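Local atomic coordinates of phosphoribosylaminoimidazole-succinocarboxamide synthase (Saccharomyces cerevisiae, PDB entry 2CNQ), a protein that catalyses the ATP-dependent joining of aspartate to the purine precursor CAIR, giving SAICAR, ADP and phosphate in de novo IMP biosynthesis. Residues E25-A28 / G29-L32; G82-I85 / F86-L89; T100-E103 / D104-L108. One frame throughout, in Å; residues are numbered along the deposited sequence.

Contact 1 of 3, residues E25-A28 / G29-L32; sequences EVDA and GTLL
Asp27 and Thr30 meet side chain to side chain where the chain reverses between strands 21-25 and 30-35. Asp27 OD2 accepts a hydrogen bond from the Thr30 hydroxyl, OG1 lying 2.6 Å away on the syn side of the carboxylate, and on the anti side it accepts from Gly29 N at 2.8 Å. The two donors approach from opposite faces of the carboxylate plane, and in this conformer of Thr30 the two bonds probably restrain the rotation of the group. Asp27 is placed for the task by its first torsion: with chi1 at 61°, CG lies between the backbone N and the carbonyl carbon, and the carboxylate folds back over the turn. Residues 27 to 30 form a type I beta turn, in which Thr30 N donates almost straight (173°) to Asp27 O while standing above the plane of that carbonyl. Next to the turn lies a classic beta bulge. Val26 and Asp27 together face Thr30, whose carbonyl oxygen receives both of their amides from the same face of its plane, Val26 N at 2.9 Å and Asp27 N at 3.3 Å. The extra residue shifts the register by one between the pairs Glu25-Leu31 and Asp27-Thr30. The apolar flank is the tight side: Val26 CG2 rests 3.7 Å from Leu32 CB, the side chains crossing at about a right angle, and Leu89 and Leu108 of strand 106-110 add to the same cluster. Leu31, on the same face of the hairpin as Glu25, touches the bound ADP. Around the turn the character changes: Asp27 and Ala28 are exposed to solvent, and in one conformer Glu25 makes a long, weak ion pair with Lys111 NZ, whose ammonium group also donates to Ala28 O.

Contact 2 of 3, residues G82-I85 / F86-L89; sequences GKTI and FDYL
The backbone from Thr84 to Leu89 winds into a short 3-10 turn, with Asp87 N bonded to Thr84 O, Tyr88 N to Ile85 O at 2.9 Å and Leu89 N to Phe86 O. Its first turn is held at the side by Asp87, whose OD2 reaches back to accept Thr84 N at 2.8 Å in a nearly straight bond (166°), on the anti side of the carboxylate. A water donates to the same oxygen and to Gly82 O, tying the preceding loop to the turn. Thr84 OG1 adds a weak bond from Phe86 N, made possible because chi1 of 74° holds the hydroxyl between the backbone N and the carbonyl carbon. Over one face of the Phe86 ring sits Ile85 CG2, a CH-pi contact 3.8 Å from the centroid and somewhat offset toward the rim. Replacing Phe86 by an alanine would probably open a gap beside Ile85 CG2 and leave Lys99 without its cation-pi partner. Tyr88 is met at its edge instead: Thr84 O lies 3.3 Å from CD1 in the ring plane, and Lys83 CB approaches CE1 likewise. The phenol oxygen finds its hydrogen bond outside the turn, at Ala80 N, which ties the ring to the loop before it. Lys83 crosses Asp87 at about a right angle, yet its NZ remains 5.7 Å from OD2, too far for an ion pair. Ile85 CG1 lies 4.1 Å from Leu89 CD1, and these two buried residues both press on Leu32 of strand 30-35. About 4 Å from bound AMP, the Ile85 side chain brings the turn to the nucleotide pocket. In sequence the turn lies between strand 73-74 and helix 96-102; in space Ile85 and Tyr88 rest on Leu108 of strand 106-110.

Contact 3 of 3, residues T100-E103 / D104-L108; sequences TQLE and DRSLL
Leu102 O and Ser106 OG meet where helix 96-102 gives way to strand 106-110. Among direct hydrogen bonds, the serine hydroxyl donates to that carbonyl over 2.7 Å, in the carbonyl plane and on a lone pair; chi1 of -63° sets OG beside its own backbone N. Arg105 N closes the type II beta turn from Leu102 to Arg105 on the same oxygen, at 3.3 Å and above the carbonyl plane. Water supplies the second kind of link: one molecule donates to Thr100 O and Glu103 O and accepts from Arg105 NE at 2.8 Å, in the guanidinium plane. Van der Waals contacts include Arg105 CD against Gln101 O at 3.2 Å, and Leu102 CB and CD2 beside Ser106 OG. Two of the charges are paired outside the turn: Arg105 NH1 with Asp37, bonding also to Ala35 O, and Asp104 with Lys59. Two donors on Leu102 O and a shared water thus satisfy three carbonyls at the helix exit, whereas the buried Gln101 O has no polar partner, a likely cost of this tight change of direction.

How the contacts relate
The three contacts illustrate how local turns pack together beside two nucleotide pockets. Contacts 1 and 3 each reach one of two neighbouring antiparallel strands, 30-35 and 106-110, their centres about 14 Å apart, and Thr30 CG2 meets Leu108 CD1 at 3.5 Å. Contact 2 fits against both: Ile85 CD1 comes within 3.5 Å of Leu32 CD1 and equally close to Leu108 N, and Phe86 CZ lies 3.7 Å from Glu103 N. Ile85 of contact 2 and Ser106, Leu107 and Leu108 of contact 3 line the AMP pocket; AMZ, modelled against largely the same residues and probably an alternative occupant, accepts a hydrogen bond from Leu108 N. Leu31 of contact 1 belongs instead to an ADP pocket.

Contact 1 of 3, residues E25-A28 / G29-L32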
# COMPACT_ATOMS: atom_id res chain seq x y z
N GLU A 25 16.82 -11.25 4.12
CA GLU A 25 17.93 -10.90 3.27
C GLU A 25 18.31 -12.07 2.45
O GLU A 25 18.73 -13.10 2.97
CB GLU A 25 19.10 -10.49 4.12
CG GLU A 25 20.36 -10.36 3.34
CD GLU A 25 21.45 -9.87 4.21
OE1 GLU A 25 21.32 -8.78 4.84
OE2 GLU A 25 22.42 -10.60 4.34
N VAL A 26 18.18 -11.92 1.16
CA VAL A 26 18.62 -12.94 0.24
C VAL A 26 20.09 -12.80 0.04
O VAL A 26 20.81 -13.78 0.00
CB VAL A 26 17.84 -12.86 -1.04
CG1 VAL A 26 18.37 -13.82 -2.06
CG2 VAL A 26 16.40 -13.19 -0.74
N ASP A 27 20.54 -11.59 -0.17
CA ASP A 27 21.93 -11.34 -0.27
C ASP A 27 22.09 -9.90 -0.02
O ASP A 27 21.17 -9.19 0.38
CB ASP A 27 22.49 -11.78 -1.63
CG ASP A 27 21.87 -11.08 -2.79
OD1 ASP A 27 21.75 -11.71 -3.81
OD2 ASP A 27 21.49 -9.89 -2.69
N ALA A 28 23.30 -9.44 -0.22
CA ALA A 28 23.60 -8.10 0.13
C ALA A 28 22.68 -7.09 -0.50
O ALA A 28 22.47 -6.04 0.04
CB ALA A 28 25.03 -7.80 -0.21
N GLY A 29 22.17 -7.36 -1.67
CA GLY A 29 21.36 -6.40 -2.38
C GLY A 29 19.91 -6.72 -2.51
O GLY A 29 19.19 -5.98 -3.14
N THR A 30 19.47 -7.83 -1.96
CA THR A 30 18.19 -8.34 -2.33
C THR A 30 17.47 -8.85 -1.14
O THR A 30 18.06 -9.44 -0.24
CB THR A 30 18.49 -9.54 -3.24
OG1 THR A 30 19.47 -9.17 -4.22
CG2 THR A 30 17.26 -10.00 -3.94
N LEU A 31 16.18 -8.61 -1.15
CA LEU A 31 15.30 -8.98 -0.08
C LEU A 31 14.27 -9.92 -0.60
O LEU A 31 13.80 -9.82 -1.71
CB LEU A 31 14.60 -7.77 0.47
CG LEU A 31 15.50 -6.70 1.00
CD1 LEU A 31 14.66 -5.48 1.27
CD2 LEU A 31 16.25 -7.14 2.21
N LEU A 32 13.86 -10.81 0.29
CA LEU A 32 12.68 -11.63 0.13
C LEU A 32 11.60 -10.92 0.91
O LEU A 32 11.67 -10.78 2.12
CB LEU A 32 12.96 -13.01 0.67
CG LEU A 32 11.79 -13.93 0.75
CD1 LEU A 32 11.22 -14.14 -0.60
CD2 LEU A 32 12.17 -15.21 1.43

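Contact 2 of 3, residues G82-I85 / F86-L89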
# COMPACT_ATOMS: atom_id res chain seq x y z
N GLY A 82 10.40 -18.17 -17.04
CA GLY A 82 10.16 -19.52 -16.63
C GLY A 82 10.61 -19.81 -15.24
O GLY A 82 10.38 -20.90 -14.75
N LYS A 83 11.23 -18.85 -14.59
CA LYS A 83 11.68 -19.08 -13.25
C LYS A 83 10.70 -18.50 -12.28
O LYS A 83 9.83 -17.71 -12.64
CB LYS A 83 13.07 -18.53 -13.05
CG LYS A 83 14.04 -19.14 -14.02
CD LYS A 83 15.46 -18.93 -13.63
CE LYS A 83 16.38 -19.19 -14.80
NZ LYS A 83 16.24 -20.55 -15.34
N THR A 84 10.85 -18.91 -11.05
CA THR A 84 10.07 -18.38 -9.99
C THR A 84 11.01 -17.82 -8.99
O THR A 84 12.21 -18.03 -9.02
CB THR A 84 9.24 -19.44 -9.31
OG1 THR A 84 10.11 -20.22 -8.53
CG2 THR A 84 8.50 -20.33 -10.29
N ILE A 85 10.45 -17.15 -8.02
CA ILE A 85 11.27 -16.66 -6.95
C ILE A 85 12.05 -17.76 -6.29
O ILE A 85 13.14 -17.55 -5.84
CB ILE A 85 10.39 -15.94 -5.93
CG1 ILE A 85 11.27 -15.15 -5.01
CG2 ILE A 85 9.47 -16.90 -5.14
CD1 ILE A 85 10.51 -14.31 -4.04
N PHE A 86 11.49 -18.95 -6.24
CA PHE A 86 12.18 -20.03 -5.56
C PHE A 86 13.44 -20.42 -6.24
O PHE A 86 14.36 -20.89 -5.60
CB PHE A 86 11.26 -21.21 -5.42
CG PHE A 86 10.15 -20.87 -4.53
CD1 PHE A 86 8.93 -20.45 -5.02
CD2 PHE A 86 10.35 -20.85 -3.17
CE1 PHE A 86 7.95 -20.03 -4.16
CE2 PHE A 86 9.38 -20.41 -2.32
CZ PHE A 86 8.19 -19.99 -2.82
N ASP A 87 13.52 -20.19 -7.52
CA ASP A 87 14.76 -20.45 -8.23
C ASP A 87 15.84 -19.54 -7.77
O ASP A 87 16.99 -19.86 -7.96
CB ASP A 87 14.54 -20.32 -9.70
CG ASP A 87 13.63 -21.36 -10.21
OD1 ASP A 87 13.85 -22.54 -9.87
OD2 ASP A 87 12.67 -21.03 -10.89
N TYR A 88 15.50 -18.41 -7.20
CA TYR A 88 16.40 -17.39 -6.74
C TYR A 88 16.61 -17.44 -5.26
O TYR A 88 17.24 -16.57 -4.71
CB TYR A 88 15.84 -16.03 -7.13
CG TYR A 88 15.93 -15.79 -8.59
CD1 TYR A 88 15.07 -16.40 -9.48
CD2 TYR A 88 16.87 -14.93 -9.09
CE1 TYR A 88 15.20 -16.19 -10.81
CE2 TYR A 88 16.99 -14.71 -10.42
CZ TYR A 88 16.14 -15.34 -11.28
OH TYR A 88 16.24 -15.16 -12.63
N LEU A 89 16.11 -18.47 -4.60
CA LEU A 89 16.25 -18.64 -3.20
C LEU A 89 16.98 -19.91 -2.94
O LEU A 89 16.99 -20.82 -3.74
CB LEU A 89 14.89 -18.71 -2.54
CG LEU A 89 14.09 -17.43 -2.65
CD1 LEU A 89 12.71 -17.68 -2.10
CD2 LEU A 89 14.75 -16.30 -1.91
O HOH W 1 11.46 -22.87 -12.36

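Contact 3 of 3, residues T100-E103 / D104-L108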
# COMPACT_ATOMS: atom_id res chain seq x y z
N THR A 100 5.31 -23.25 1.19
CA THR A 100 3.93 -22.92 1.44
C THR A 100 3.79 -21.60 2.16
O THR A 100 2.77 -20.97 2.07
CB THR A 100 3.25 -24.00 2.23
OG1 THR A 100 3.96 -24.17 3.44
CG2 THR A 100 3.12 -25.27 1.46
N GLN A 101 4.81 -21.19 2.88
CA GLN A 101 4.79 -19.94 3.56
C GLN A 101 5.17 -18.78 2.69
O GLN A 101 5.04 -17.62 3.13
CB GLN A 101 5.78 -19.96 4.70
CG GLN A 101 5.53 -21.00 5.70
CD GLN A 101 6.49 -20.84 6.82
OE1 GLN A 101 6.41 -19.86 7.54
NE2 GLN A 101 7.47 -21.71 6.93
N LEU A 102 5.72 -19.06 1.53
CA LEU A 102 6.28 -18.03 0.71
C LEU A 102 5.60 -17.87 -0.60
O LEU A 102 5.60 -16.80 -1.17
CB LEU A 102 7.74 -18.35 0.48
CG LEU A 102 8.60 -18.35 1.73
CD1 LEU A 102 9.98 -18.81 1.39
CD2 LEU A 102 8.62 -16.97 2.36
N GLU A 103 5.10 -18.95 -1.17
CA GLU A 103 4.66 -18.88 -2.52
C GLU A 103 3.50 -17.92 -2.65
O GLU A 103 2.63 -17.85 -1.81
CB GLU A 103 4.30 -20.26 -3.02
CG GLU A 103 3.12 -20.88 -2.32
CD GLU A 103 2.97 -22.34 -2.60
OE1 GLU A 103 3.67 -22.88 -3.47
OE2 GLU A 103 2.15 -22.97 -1.93
N ASP A 104 3.53 -17.19 -3.75
CA ASP A 104 2.50 -16.25 -4.15
C ASP A 104 2.39 -15.03 -3.32
O ASP A 104 1.62 -14.16 -3.67
CB ASP A 104 1.15 -16.94 -4.28
CG ASP A 104 1.18 -18.00 -5.29
OD1 ASP A 104 0.75 -19.11 -4.98
OD2 ASP A 104 1.63 -17.70 -6.40
N ARG A 105 3.17 -14.93 -2.26
CA ARG A 105 3.08 -13.78 -1.39
C ARG A 105 4.44 -13.16 -1.20
O ARG A 105 4.62 -12.36 -0.32
CB ARG A 105 2.53 -14.17 -0.05
CG ARG A 105 3.33 -15.22 0.64
CD ARG A 105 2.84 -15.53 1.99
NE ARG A 105 1.53 -16.14 1.99
CZ ARG A 105 0.42 -15.60 2.45
NH1 ARG A 105 0.39 -14.38 2.90
NH2 ARG A 105 -0.69 -16.30 2.49
N SER A 106 5.40 -13.52 -2.04
CA SER A 106 6.75 -13.08 -1.87
C SER A 106 7.24 -12.43 -3.10
O SER A 106 7.06 -12.93 -4.20
CB SER A 106 7.64 -14.26 -1.55
OG SER A 106 7.26 -14.86 -0.35
N LEU A 107 7.93 -11.34 -2.91
CA LEU A 107 8.62 -10.68 -3.99
C LEU A 107 10.07 -10.68 -3.67
O LEU A 107 10.48 -10.44 -2.56
CB LEU A 107 8.12 -9.27 -4.16
CG LEU A 107 6.66 -9.23 -4.55
CD1 LEU A 107 6.18 -7.83 -4.52
CD2 LEU A 107 6.42 -9.82 -5.90
N LEU A 108 10.85 -10.91 -4.69
CA LEU A 108 12.27 -10.75 -4.62
C LEU A 108 12.53 -9.35 -5.08
O LEU A 108 12.18 -9.00 -6.20
CB LEU A 108 12.92 -11.75 -5.54
CG LEU A 108 14.40 -11.84 -5.45
CD1 LEU A 108 14.80 -12.42 -4.13
CD2 LEU A 108 14.91 -12.67 -6.58
O HOH W 2 1.95 -18.64 0.73